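PDB 4Q7F: 5' nucleotidase family protein from Staphylococcus aureus subsp. aureus, which belongs to the 5'-nucleotidase family and joins a metal-binding calcineurin-like phosphoesterase domain to a C-terminal domain that contributes much of a ligand pocket. Local coordinates for residues S18-Y23 / Q64-D69; Q155-I160 / A199-V204; V338-F343 / Q519-K524; C361-D366 / N433-G438. All coordinates share one frame; numbering follows the deposited sequence.

Overall arrangement
Contacts 1 and 2 lie in the calcineurin-like phosphoesterase domain, their centres about 13 Å apart, each pairing parallel strands in a different sheet. Their nearest atoms stay about 4 Å apart, and Phe150, on the strand beside 155-160, packs against side chains of contact 1. Contacts 3 and 4 lie on the other side of the chain's centre, about 42 to 54 Å from the first two between centres. Their centres are about 11 Å apart and they touch, Val521 and Phe523 of contact 3 packing on Ile436 of contact 4. Contact 4 leads to the pocket through Phe365, which touches the bound (2R,3S,5R)-5-(6-amino-9H-purin-9-yl)-tetrahydro-2-(hydroxymethyl)furan-3-ol. His247 and Asn109 of the phosphoesterase domain share this pocket and also bind magnesium.

Contact 1. Residues S18-Y23 / Q64-D69; sequences SNIAFY and QSFKID
Ile20 holds its CG1-CD1 arm fully extended, with CG1 trans to the backbone N (chi1 178°), and this carries CD1 obliquely up to the Phe66 ring, 3.8 Å from Phe66 CD1. On the same face of the sheet the rings of Phe22 and Phe66 lie side by side, their planes 22° apart but slid until they barely overlap. Phe22 CD2 instead meets Phe66 CB at 4.1 Å, and Ile68 CD1 comes to the edge of the Phe22 ring. The other face presents Tyr23, with Ser65 CB in the plane of its ring and 3.9 Å from Tyr23 CE2. Between the faces, two parallel strands of one beta-alpha-beta unit are joined by four backbone hydrogen bonds: Ala21 N to Gln64 O, Phe66 N to Ala21 O, Tyr23 N to Phe66 O (2.8 Å) and Ile68 N to Tyr23 O. Helix 48-59 connects the strands and supplies Asp58 to Tyr23 OH and Arg59 to Ser65 OG. The chemistry is thus divided: the face of Ile20, Phe22 and Phe66 is apolar and meets Phe150 of the second sheet, while the face of Tyr23 and Ser65 is tied to the helix through polar ends.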
loop_
_atom_site.group_PDB
_atom_site.type_symbol
_atom_site.label_atom_id
_atom_site.label_comp_id
_atom_site.label_asym_id
_atom_site.label_seq_id
_atom_site.Cartn_x
_atom_site.Cartn_y
_atom_site.Cartn_z
ATOM N N SER A 18 1.056 32.183 21.534
ATOM C CA SER A 18 2.144 31.364 20.933
ATOM C C SER A 18 1.543 30.170 20.191
ATOM O O SER A 18 0.397 29.784 20.441
ATOM C CB SER A 18 3.109 30.903 22.007
ATOM O OG SER A 18 2.399 30.277 23.057
ATOM N N ASN A 19 2.309 29.572 19.290
ATOM C CA ASN A 19 1.757 28.478 18.504
ATOM C C ASN A 19 2.756 27.391 18.131
ATOM O O ASN A 19 3.958 27.514 18.385
ATOM C CB ASN A 19 1.100 29.062 17.259
ATOM C CG ASN A 19 2.088 29.763 16.349
ATOM O OD1 ASN A 19 3.245 29.361 16.234
ATOM N ND2 ASN A 19 1.617 30.781 15.653
ATOM N N ILE A 20 2.237 26.330 17.514
ATOM C CA ILE A 20 3.054 25.215 17.124
ATOM C C ILE A 20 2.396 24.497 15.984
ATOM O O ILE A 20 1.187 24.188 16.021
ATOM C CB ILE A 20 3.308 24.257 18.313
ATOM C CG1 ILE A 20 4.152 23.051 17.866
ATOM C CG2 ILE A 20 1.988 23.825 18.948
ATOM C CD1 ILE A 20 4.441 22.061 18.972
ATOM N N ALA A 21 3.184 24.232 14.953
ATOM C CA ALA A 21 2.651 23.550 13.789
ATOM C C ALA A 21 3.194 22.155 13.650
ATOM O O ALA A 21 4.392 21.911 13.850
ATOM C CB ALA A 21 2.939 24.352 12.524
ATOM N N PHE A 22 2.284 21.248 13.284
ATOM C CA PHE A 22 2.590 19.865 13.029
ATOM C C PHE A 22 2.420 19.576 11.560
ATOM O O PHE A 22 1.349 19.767 11.017
ATOM C CB PHE A 22 1.654 18.951 13.822
ATOM C CG PHE A 22 1.894 18.968 15.296
ATOM C CD1 PHE A 22 1.242 19.878 16.105
ATOM C CD2 PHE A 22 2.762 18.051 15.883
ATOM C CE1 PHE A 22 1.446 19.878 17.472
ATOM C CE2 PHE A 22 2.970 18.047 17.243
ATOM C CZ PHE A 22 2.322 18.967 18.043
ATOM N N TYR A 23 3.500 19.141 10.924
ATOM C CA TYR A 23 3.508 18.779 9.513
ATOM C C TYR A 23 3.681 17.280 9.359
ATOM O O TYR A 23 4.582 16.671 9.966
ATOM C CB TYR A 23 4.693 19.439 8.808
ATOM C CG TYR A 23 4.604 20.916 8.762
ATOM C CD1 TYR A 23 3.905 21.544 7.732
ATOM C CD2 TYR A 23 5.213 21.711 9.741
ATOM C CE1 TYR A 23 3.804 22.904 7.667
ATOM C CE2 TYR A 23 5.133 23.083 9.679
ATOM C CZ TYR A 23 4.426 23.672 8.643
ATOM O OH TYR A 23 4.314 25.008 8.567
ATOM N N GLN A 64 7.239 27.367 16.571
ATOM C CA GLN A 64 7.947 26.100 16.560
ATOM C C GLN A 64 7.094 25.120 15.789
ATOM O O GLN A 64 5.895 25.335 15.619
ATOM C CB GLN A 64 8.247 25.576 17.972
ATOM C CG GLN A 64 7.043 25.388 18.866
ATOM C CD GLN A 64 7.456 25.041 20.282
ATOM O OE1 GLN A 64 8.297 24.168 20.503
ATOM N NE2 GLN A 64 6.873 25.712 21.239
ATOM N N SER A 65 7.739 24.071 15.305
ATOM C CA SER A 65 7.071 23.081 14.487
ATOM C C SER A 65 7.771 21.748 14.514
ATOM O O SER A 65 8.997 21.673 14.733
ATOM C CB SER A 65 7.029 23.560 13.043
ATOM O OG SER A 65 8.334 23.590 12.487
ATOM N N PHE A 66 6.971 20.713 14.224
ATOM C CA PHE A 66 7.401 19.335 14.168
ATOM C C PHE A 66 7.064 18.730 12.799
ATOM O O PHE A 66 6.061 19.091 12.162
ATOM C CB PHE A 66 6.760 18.508 15.296
ATOM C CG PHE A 66 7.386 18.744 16.630
ATOM C CD1 PHE A 66 7.119 19.903 17.340
ATOM C CD2 PHE A 66 8.241 17.795 17.187
ATOM C CE1 PHE A 66 7.693 20.119 18.575
ATOM C CE2 PHE A 66 8.827 18.015 18.417
ATOM C CZ PHE A 66 8.556 19.182 19.115
ATOM N N LYS A 67 7.935 17.821 12.378
ATOM C CA LYS A 67 7.869 17.148 11.083
ATOM C C LYS A 67 7.800 15.630 11.313
ATOM O O LYS A 67 8.651 15.025 12.000
ATOM C CB LYS A 67 9.066 17.628 10.252
ATOM C CG LYS A 67 9.165 17.122 8.841
ATOM C CD LYS A 67 9.893 18.106 7.909
ATOM C CE LYS A 67 11.298 18.473 8.334
ATOM N NZ LYS A 67 12.056 19.108 7.217
ATOM N N ILE A 68 6.769 15.021 10.718
ATOM C CA ILE A 68 6.423 13.624 10.923
ATOM C C ILE A 68 6.229 12.822 9.648
ATOM O O ILE A 68 5.675 13.328 8.679
ATOM C CB ILE A 68 5.055 13.573 11.650
ATOM C CG1 ILE A 68 5.124 14.388 12.943
ATOM C CG2 ILE A 68 4.582 12.133 11.885
ATOM C CD1 ILE A 68 3.808 14.624 13.644
ATOM N N ASP A 69 6.768 11.610 9.635
ATOM C CA ASP A 69 6.482 10.628 8.563
ATOM C C ASP A 69 5.572 9.570 9.173
ATOM O O ASP A 69 5.917 8.940 10.173
ATOM C CB ASP A 69 7.721 9.983 7.955
ATOM C CG ASP A 69 7.346 8.983 6.852
ATOM O OD1 ASP A 69 6.911 7.878 7.226
ATOM O OD2 ASP A 69 7.464 9.310 5.633
#

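Contact 2. Residues Q155-I160 / A199-V204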
loop_
_atom_site.group_PDB
_atom_site.type_symbol
_atom_site.label_atom_id
_atom_site.label_comp_id
_atom_site.label_asym_id
_atom_site.label_seq_id
_atom_site.Cartn_x
_atom_site.Cartn_y
_atom_site.Cartn_z
ATOM N N GLN A 155 3.096 23.512 28.838
ATOM C CA GLN A 155 2.218 22.384 28.527
ATOM C C GLN A 155 3.064 21.205 28.060
ATOM O O GLN A 155 4.243 21.367 27.741
ATOM C CB GLN A 155 1.246 22.744 27.400
ATOM C CG GLN A 155 0.340 23.943 27.644
ATOM C CD GLN A 155 -0.517 23.806 28.890
ATOM O OE1 GLN A 155 -0.050 24.021 30.006
ATOM N NE2 GLN A 155 -1.791 23.503 28.697
ATOM N N THR A 156 2.463 20.021 28.035
ATOM C CA THR A 156 3.141 18.837 27.546
ATOM C C THR A 156 2.322 18.193 26.463
ATOM O O THR A 156 1.096 18.086 26.572
ATOM C CB THR A 156 3.407 17.821 28.670
ATOM O OG1 THR A 156 4.331 18.380 29.601
ATOM C CG2 THR A 156 3.995 16.530 28.104
ATOM N N VAL A 157 3.008 17.809 25.395
ATOM C CA VAL A 157 2.392 17.086 24.297
ATOM C C VAL A 157 2.802 15.623 24.412
ATOM O O VAL A 157 3.967 15.328 24.654
ATOM C CB VAL A 157 2.875 17.596 22.926
ATOM C CG1 VAL A 157 2.215 16.790 21.813
ATOM C CG2 VAL A 157 2.581 19.074 22.782
ATOM N N GLY A 158 1.840 14.718 24.227
ATOM C CA GLY A 158 2.087 13.289 24.261
ATOM C C GLY A 158 1.750 12.705 22.900
ATOM O O GLY A 158 0.678 12.973 22.354
ATOM N N VAL A 159 2.672 11.929 22.345
ATOM C CA VAL A 159 2.473 11.349 21.032
ATOM C C VAL A 159 2.518 9.835 21.104
ATOM O O VAL A 159 3.420 9.253 21.700
ATOM C CB VAL A 159 3.550 11.810 20.027
ATOM C CG1 VAL A 159 3.230 11.278 18.638
ATOM C CG2 VAL A 159 3.629 13.316 19.985
ATOM N N ILE A 160 1.528 9.193 20.509
ATOM C CA ILE A 160 1.520 7.752 20.467
ATOM C C ILE A 160 1.442 7.296 19.015
ATOM O O ILE A 160 0.605 7.784 18.256
ATOM C CB ILE A 160 0.371 7.138 21.300
ATOM C CG1 ILE A 160 0.448 5.611 21.241
ATOM C CG2 ILE A 160 -0.996 7.612 20.816
ATOM C CD1 ILE A 160 -0.498 4.913 22.212
ATOM N N ALA A 199 0.291 14.372 29.981
ATOM C CA ALA A 199 0.175 15.452 28.983
ATOM C C ALA A 199 -1.151 16.205 28.894
ATOM O O ALA A 199 -2.203 15.701 29.261
ATOM C CB ALA A 199 0.514 14.890 27.604
ATOM N N ASP A 200 -1.060 17.423 28.370
ATOM C CA ASP A 200 -2.204 18.306 28.165
ATOM C C ASP A 200 -2.732 18.162 26.749
ATOM O O ASP A 200 -3.926 18.350 26.506
ATOM C CB ASP A 200 -1.780 19.747 28.379
ATOM C CG ASP A 200 -1.182 19.973 29.746
ATOM O OD1 ASP A 200 -1.929 19.915 30.744
ATOM O OD2 ASP A 200 0.033 20.233 29.810
ATOM N N ILE A 201 -1.832 17.849 25.818
ATOM C CA ILE A 201 -2.186 17.659 24.413
ATOM C C ILE A 201 -1.787 16.264 23.960
ATOM O O ILE A 201 -0.658 15.815 24.203
ATOM C CB ILE A 201 -1.490 18.698 23.510
ATOM C CG1 ILE A 201 -1.901 20.116 23.920
ATOM C CG2 ILE A 201 -1.821 18.441 22.037
ATOM C CD1 ILE A 201 -3.373 20.420 23.721
ATOM N N ILE A 202 -2.716 15.593 23.282
ATOM C CA ILE A 202 -2.501 14.235 22.790
ATOM C C ILE A 202 -2.597 14.161 21.273
ATOM O O ILE A 202 -3.556 14.642 20.671
ATOM C CB ILE A 202 -3.502 13.266 23.434
ATOM C CG1 ILE A 202 -3.171 13.161 24.934
ATOM C CG2 ILE A 202 -3.432 11.898 22.759
ATOM C CD1 ILE A 202 -4.252 12.547 25.778
ATOM N N VAL A 203 -1.579 13.542 20.685
ATOM C CA VAL A 203 -1.459 13.370 19.257
ATOM C C VAL A 203 -1.320 11.891 18.974
ATOM O O VAL A 203 -0.413 11.236 19.483
ATOM C CB VAL A 203 -0.192 14.076 18.716
ATOM C CG1 VAL A 203 -0.029 13.868 17.210
ATOM C CG2 VAL A 203 -0.218 15.557 19.051
ATOM N N VAL A 204 -2.252 11.361 18.191
ATOM C CA VAL A 204 -2.215 9.983 17.782
ATOM C C VAL A 204 -1.742 9.911 16.332
ATOM O O VAL A 204 -2.342 10.556 15.452
ATOM C CB VAL A 204 -3.613 9.331 17.847
ATOM C CG1 VAL A 204 -3.538 7.917 17.301
ATOM C CG2 VAL A 204 -4.147 9.331 19.272
#
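The carboxylate of Asp200 meets the neighbouring strand at its edge, where OD2 takes the N-H of Thr156 on its anti lone pair at 3.0 Å; the side chain of Gln155 lies close by. This polar end opens a parallel strand pairing in the second sheet of the calcineurin-like fold. Thr156 O is gripped twice, by Ile201 N at 3.0 Å and by Asp200 N at 2.9 Å, the latter donor standing tilted from the carbonyl plane. Further along, Gly158 N donates to Ile201 O (2.7 Å), Gly158 O accepts from Val203 N, and Val203 O from Ile160 N. Ala199, just past helix 184-198, rests its CB 3.6 Å from Gly158 N. That helix packs on the face carrying Ile160 and Ile202. Val157, Val159, Ile201 and Val203 share the other face, where Val157 CG1 is swung opposite the backbone N (chi1 179°) and crosses to within 3.9 Å of Val203 CG2. Val159 lies alongside Val203, pointing the same way. At the far end Ile160 and Val204 also run side by side, with Ile160 CG2 3.9 Å from Val204 CG2.

Contact 3. Residues V338-F343 / Q519-K524; sequences VAPHPF and QVVDFK
Gln519 approaches Pro340 with its amide end, NE2 lying 4.2 Å from Pro340 CB, in the loop that leads to strand 522-526. This strand forms one border of a four-stranded sheet in the C-terminal half of the protein, and the contact packs it against the turn leading into helix 342-355. His341 is the N-cap of that helix, its ND1 accepting from Phe343 N at 3.1 Å. The Gln519 amide is held within its own segment: NE2 donates to Val521 O at 2.7 Å, almost straight (177°) and in the carbonyl plane. Next, the backbone N atoms of Val520 and Val521 both bond to Asn345 OD1 of the helix. Val521 faces the turn and sets CG1 4.0 Å from Pro340 CB, while the same methyl lies in plane at the edge of the Phe523 ring. Asp522 touches Pro340 CG through its CA. Phe523 carries most of the packing from its side. With CG between the backbone N and the carbonyl carbon (chi1 69°), its ring reaches the 338-340 backbone, CZ coming 3.4 Å from Ala339 C. Pro340 CD sits over one face in a CH-pi contact, 4.0 Å from the ring centroid and 23° off the normal. The Lys524 backbone, bonded to Tyr442 and Ile444, extends the sheet just beyond the point where Pro340 CD lies 3.4 Å from Phe523 O.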
loop_
_atom_site.group_PDB
_atom_site.type_symbol
_atom_site.label_atom_id
_atom_site.label_comp_id
_atom_site.label_asym_id
_atom_site.label_seq_id
_atom_site.Cartn_x
_atom_site.Cartn_y
_atom_site.Cartn_z
ATOM N N VAL A 338 -12.498 -6.963 -18.013
ATOM C CA VAL A 338 -13.772 -7.595 -18.462
ATOM C C VAL A 338 -13.608 -8.745 -19.423
ATOM O O VAL A 338 -14.567 -9.487 -19.678
ATOM C CB VAL A 338 -14.749 -6.653 -19.227
ATOM C CG1 VAL A 338 -15.903 -6.179 -18.365
ATOM C CG2 VAL A 338 -14.019 -5.561 -19.995
ATOM N N ALA A 339 -12.436 -8.869 -20.016
ATOM C CA ALA A 339 -12.217 -9.927 -20.988
ATOM C C ALA A 339 -10.734 -10.219 -21.087
ATOM O O ALA A 339 -9.891 -9.416 -20.611
ATOM C CB ALA A 339 -12.771 -9.508 -22.358
ATOM N N PRO A 340 -10.398 -11.369 -21.675
ATOM C CA PRO A 340 -9.001 -11.717 -21.828
ATOM C C PRO A 340 -8.245 -10.667 -22.621
ATOM O O PRO A 340 -8.817 -10.023 -23.516
ATOM C CB PRO A 340 -9.045 -13.018 -22.642
ATOM C CG PRO A 340 -10.394 -13.607 -22.387
ATOM C CD PRO A 340 -11.309 -12.446 -22.133
ATOM N N HIS A 341 -6.974 -10.522 -22.299
ATOM C CA HIS A 341 -6.102 -9.602 -22.982
ATOM C C HIS A 341 -4.764 -10.330 -23.172
ATOM O O HIS A 341 -4.356 -11.102 -22.299
ATOM C CB HIS A 341 -5.928 -8.337 -22.129
ATOM C CG HIS A 341 -5.193 -7.243 -22.829
ATOM N ND1 HIS A 341 -3.821 -7.206 -22.892
ATOM C CD2 HIS A 341 -5.634 -6.178 -23.546
ATOM C CE1 HIS A 341 -3.441 -6.155 -23.596
ATOM N NE2 HIS A 341 -4.523 -5.507 -23.994
ATOM N N PRO A 342 -4.068 -10.098 -24.295
ATOM C CA PRO A 342 -2.789 -10.798 -24.463
ATOM C C PRO A 342 -1.803 -10.650 -23.288
ATOM O O PRO A 342 -1.039 -11.578 -23.005
ATOM C CB PRO A 342 -2.217 -10.178 -25.741
ATOM C CG PRO A 342 -3.429 -9.776 -26.522
ATOM C CD PRO A 342 -4.427 -9.315 -25.493
ATOM N N PHE A 343 -1.815 -9.514 -22.599
ATOM C CA PHE A 343 -0.900 -9.320 -21.487
ATOM C C PHE A 343 -1.308 -10.123 -20.231
ATOM O O PHE A 343 -0.454 -10.657 -19.554
ATOM C CB PHE A 343 -0.694 -7.840 -21.163
ATOM C CG PHE A 343 0.366 -7.610 -20.119
ATOM C CD1 PHE A 343 1.705 -7.718 -20.448
ATOM C CD2 PHE A 343 0.026 -7.327 -18.808
ATOM C CE1 PHE A 343 2.690 -7.522 -19.489
ATOM C CE2 PHE A 343 1.003 -7.144 -17.845
ATOM C CZ PHE A 343 2.338 -7.248 -18.188
ATOM N N GLN A 519 -3.202 -19.925 -25.351
ATOM C CA GLN A 519 -4.305 -19.218 -24.731
ATOM C C GLN A 519 -4.759 -19.940 -23.462
ATOM O O GLN A 519 -5.430 -20.966 -23.525
ATOM C CB GLN A 519 -5.479 -19.043 -25.702
ATOM C CG GLN A 519 -6.485 -17.988 -25.231
ATOM C CD GLN A 519 -5.880 -16.579 -25.175
ATOM O OE1 GLN A 519 -5.035 -16.211 -26.008
ATOM N NE2 GLN A 519 -6.321 -15.781 -24.200
ATOM N N VAL A 520 -4.385 -19.390 -22.319
ATOM C CA VAL A 520 -4.748 -19.957 -21.017
ATOM C C VAL A 520 -5.836 -19.151 -20.293
ATOM O O VAL A 520 -6.448 -19.653 -19.352
ATOM C CB VAL A 520 -3.518 -20.119 -20.106
ATOM C CG1 VAL A 520 -2.526 -21.086 -20.745
ATOM C CG2 VAL A 520 -2.864 -18.770 -19.803
ATOM N N VAL A 521 -6.088 -17.928 -20.760
ATOM C CA VAL A 521 -7.128 -17.051 -20.193
ATOM C C VAL A 521 -8.273 -17.064 -21.183
ATOM O O VAL A 521 -8.116 -16.695 -22.352
ATOM C CB VAL A 521 -6.628 -15.625 -19.920
ATOM C CG1 VAL A 521 -7.734 -14.769 -19.309
ATOM C CG2 VAL A 521 -5.443 -15.654 -18.975
ATOM N N ASP A 522 -9.416 -17.520 -20.704
ATOM C CA ASP A 522 -10.572 -17.660 -21.522
ATOM C C ASP A 522 -11.786 -17.525 -20.608
ATOM O O ASP A 522 -12.142 -18.463 -19.897
ATOM C CB ASP A 522 -10.504 -19.037 -22.169
ATOM C CG ASP A 522 -11.694 -19.339 -23.042
ATOM O OD1 ASP A 522 -12.514 -18.444 -23.264
ATOM O OD2 ASP A 522 -11.787 -20.482 -23.503
ATOM N N PHE A 523 -12.389 -16.341 -20.603
ATOM C CA PHE A 523 -13.539 -16.065 -19.745
ATOM C C PHE A 523 -14.397 -14.986 -20.370
ATOM O O PHE A 523 -13.984 -14.333 -21.316
ATOM C CB PHE A 523 -13.098 -15.636 -18.340
ATOM C CG PHE A 523 -12.441 -14.283 -18.280
ATOM C CD1 PHE A 523 -11.105 -14.121 -18.620
ATOM C CD2 PHE A 523 -13.160 -13.163 -17.855
ATOM C CE1 PHE A 523 -10.499 -12.867 -18.550
ATOM C CE2 PHE A 523 -12.568 -11.908 -17.786
ATOM C CZ PHE A 523 -11.237 -11.760 -18.137
ATOM N N LYS A 524 -15.582 -14.801 -19.815
ATOM C CA LYS A 524 -16.539 -13.847 -20.330
ATOM C C LYS A 524 -17.223 -13.201 -19.182
ATOM O O LYS A 524 -17.505 -13.865 -18.178
ATOM C CB LYS A 524 -17.649 -14.570 -21.118
ATOM C CG LYS A 524 -17.160 -15.518 -22.169
ATOM C CD LYS A 524 -18.326 -16.282 -22.777
ATOM C CE LYS A 524 -17.827 -17.436 -23.600
ATOM N NZ LYS A 524 -18.979 -18.232 -24.130
#

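Contact 4. Residues C361-D366 / N433-G438; sequences CTALFD and NYDIYG
The pocket that holds (2R,3S,5R)-5-(6-amino-9H-purin-9-yl)-tetrahydro-2-(hydroxymethyl)furan-3-ol is reached along strand 359-363: Ala363, which touches Tyr434 and Asp435 across this contact, has its side chain about 6 Å from the ligand, and Phe365 two residues on touches it. Thr362 and Ile436 form a hydrogen-bonded antiparallel pair. Thr362 N donates to Ile436 O at 3.1 Å, and Ile436 N returns a straight bond (178°) to Thr362 O at 2.9 Å, although the donor stands 33° out of the carbonyl plane. In the C-terminal domain this pairing places 435-438 as a border strand of a five-stranded mixed sheet, next to 359-363. One residue back, Cys361 and Tyr437 make a non-hydrogen-bonded pair. Cys361 CB lies over a face of the Tyr437 ring, 4.0 Å from the centroid, and SG, folded between the backbone N and the carbonyl carbon (chi1 69°), stands oblique to it at 4.8 Å. Asp435 turns its carboxylate toward Cys361 and Ala363, and its OD2 makes a salt bridge with Arg478. A water accepts from Leu364 N and lies 2.9 Å from Tyr434 O. Ile436 CD1 lies 3.7 Å from Thr362 O and also meets Leu364 CB (4.3 Å).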
loop_
_atom_site.group_PDB
_atom_site.type_symbol
_atom_site.label_atom_id
_atom_site.label_comp_id
_atom_site.label_asym_id
_atom_site.label_seq_id
_atom_site.Cartn_x
_atom_site.Cartn_y
_atom_site.Cartn_z
ATOM N N CYS A 361 -3.475 -17.200 -11.213
ATOM C CA CYS A 361 -4.190 -15.951 -11.246
ATOM C C CYS A 361 -3.265 -14.813 -10.871
ATOM O O CYS A 361 -2.230 -15.036 -10.240
ATOM C CB CYS A 361 -5.383 -15.955 -10.318
ATOM S SG CYS A 361 -4.966 -15.980 -8.560
ATOM N N THR A 362 -3.627 -13.629 -11.354
ATOM C CA THR A 362 -2.937 -12.371 -11.012
ATOM C C THR A 362 -3.877 -11.198 -11.170
ATOM O O THR A 362 -4.822 -11.229 -11.970
ATOM C CB THR A 362 -1.678 -12.127 -11.836
ATOM O OG1 THR A 362 -0.977 -10.977 -11.316
ATOM C CG2 THR A 362 -2.015 -11.938 -13.301
ATOM N N ALA A 363 -3.637 -10.168 -10.370
ATOM C CA ALA A 363 -4.399 -8.947 -10.472
ATOM C C ALA A 363 -3.734 -8.133 -11.567
ATOM O O ALA A 363 -2.611 -8.446 -11.979
ATOM C CB ALA A 363 -4.370 -8.189 -9.153
ATOM N N LEU A 364 -4.463 -7.164 -12.113
ATOM C CA LEU A 364 -3.869 -6.204 -13.034
ATOM C C LEU A 364 -3.622 -4.978 -12.136
ATOM O O LEU A 364 -4.572 -4.325 -11.659
ATOM C CB LEU A 364 -4.802 -5.847 -14.180
ATOM C CG LEU A 364 -4.202 -4.846 -15.173
ATOM C CD1 LEU A 364 -3.046 -5.473 -15.938
ATOM C CD2 LEU A 364 -5.277 -4.360 -16.120
ATOM N N PHE A 365 -2.363 -4.685 -11.871
ATOM C CA PHE A 365 -2.029 -3.555 -10.989
ATOM C C PHE A 365 -2.258 -2.162 -11.647
ATOM O O PHE A 365 -2.266 -2.020 -12.867
ATOM C CB PHE A 365 -0.631 -3.747 -10.379
ATOM C CG PHE A 365 -0.503 -5.023 -9.576
ATOM C CD1 PHE A 365 -1.177 -5.166 -8.364
ATOM C CD2 PHE A 365 0.279 -6.082 -10.025
ATOM C CE1 PHE A 365 -1.072 -6.334 -7.618
ATOM C CE2 PHE A 365 0.377 -7.262 -9.282
ATOM C CZ PHE A 365 -0.297 -7.387 -8.080
ATOM N N ASP A 366 -2.463 -1.146 -10.821
ATOM C CA ASP A 366 -2.798 0.195 -11.332
ATOM C C ASP A 366 -1.829 0.785 -12.340
ATOM O O ASP A 366 -2.238 1.465 -13.263
ATOM C CB ASP A 366 -3.068 1.143 -10.168
ATOM C CG ASP A 366 -4.376 0.812 -9.468
ATOM O OD1 ASP A 366 -5.395 0.638 -10.180
ATOM O OD2 ASP A 366 -4.389 0.715 -8.228
ATOM N N ASN A 433 -7.588 -5.908 -6.240
ATOM C CA ASN A 433 -8.291 -7.001 -5.590
ATOM C C ASN A 433 -9.138 -7.797 -6.566
ATOM O O ASN A 433 -9.920 -8.614 -6.139
ATOM C CB ASN A 433 -9.121 -6.533 -4.395
ATOM C CG ASN A 433 -8.269 -6.252 -3.175
ATOM O OD1 ASN A 433 -7.105 -6.659 -3.104
ATOM N ND2 ASN A 433 -8.839 -5.557 -2.208
ATOM N N TYR A 434 -8.992 -7.519 -7.863
ATOM C CA TYR A 434 -9.647 -8.289 -8.908
ATOM C C TYR A 434 -8.623 -9.190 -9.575
ATOM O O TYR A 434 -7.599 -8.718 -10.049
ATOM C CB TYR A 434 -10.260 -7.384 -9.972
ATOM C CG TYR A 434 -10.824 -8.170 -11.159
ATOM C CD1 TYR A 434 -11.945 -8.963 -11.020
ATOM C CD2 TYR A 434 -10.239 -8.080 -12.414
ATOM C CE1 TYR A 434 -12.444 -9.671 -12.090
ATOM C CE2 TYR A 434 -10.741 -8.764 -13.498
ATOM C CZ TYR A 434 -11.839 -9.565 -13.335
ATOM O OH TYR A 434 -12.338 -10.211 -14.445
ATOM N N ASP A 435 -8.920 -10.474 -9.680
ATOM C CA ASP A 435 -7.960 -11.402 -10.301
ATOM C C ASP A 435 -8.486 -11.946 -11.580
ATOM O O ASP A 435 -9.715 -12.173 -11.738
ATOM C CB ASP A 435 -7.602 -12.570 -9.369
ATOM C CG ASP A 435 -6.678 -12.176 -8.225
ATOM O OD1 ASP A 435 -5.910 -11.209 -8.367
ATOM O OD2 ASP A 435 -6.670 -12.885 -7.182
ATOM N N ILE A 436 -7.543 -12.129 -12.504
ATOM C CA ILE A 436 -7.799 -12.774 -13.777
ATOM C C ILE A 436 -7.162 -14.159 -13.678
ATOM O O ILE A 436 -5.989 -14.293 -13.325
ATOM C CB ILE A 436 -7.198 -12.014 -14.982
ATOM C CG1 ILE A 436 -7.787 -10.604 -15.111
ATOM C CG2 ILE A 436 -7.428 -12.801 -16.259
ATOM C CD1 ILE A 436 -7.097 -9.536 -14.291
ATOM N N TYR A 437 -7.932 -15.197 -14.006
ATOM C CA TYR A 437 -7.467 -16.570 -13.864
ATOM C C TYR A 437 -7.085 -17.238 -15.170
ATOM O O TYR A 437 -7.667 -16.983 -16.217
ATOM C CB TYR A 437 -8.559 -17.429 -13.187
ATOM C CG TYR A 437 -8.953 -16.932 -11.815
ATOM C CD1 TYR A 437 -9.809 -15.847 -11.666
ATOM C CD2 TYR A 437 -8.508 -17.587 -10.661
ATOM C CE1 TYR A 437 -10.177 -15.388 -10.409
ATOM C CE2 TYR A 437 -8.855 -17.126 -9.404
ATOM C CZ TYR A 437 -9.685 -16.032 -9.288
ATOM O OH TYR A 437 -10.038 -15.614 -8.056
ATOM N N GLY A 438 -6.099 -18.110 -15.081
ATOM C CA GLY A 438 -5.635 -18.899 -16.222
ATOM C C GLY A 438 -5.709 -20.387 -15.922
ATOM O O GLY A 438 -5.517 -20.838 -14.768
HETATM O O HOH W 1 -6.859 -6.277 -11.430
#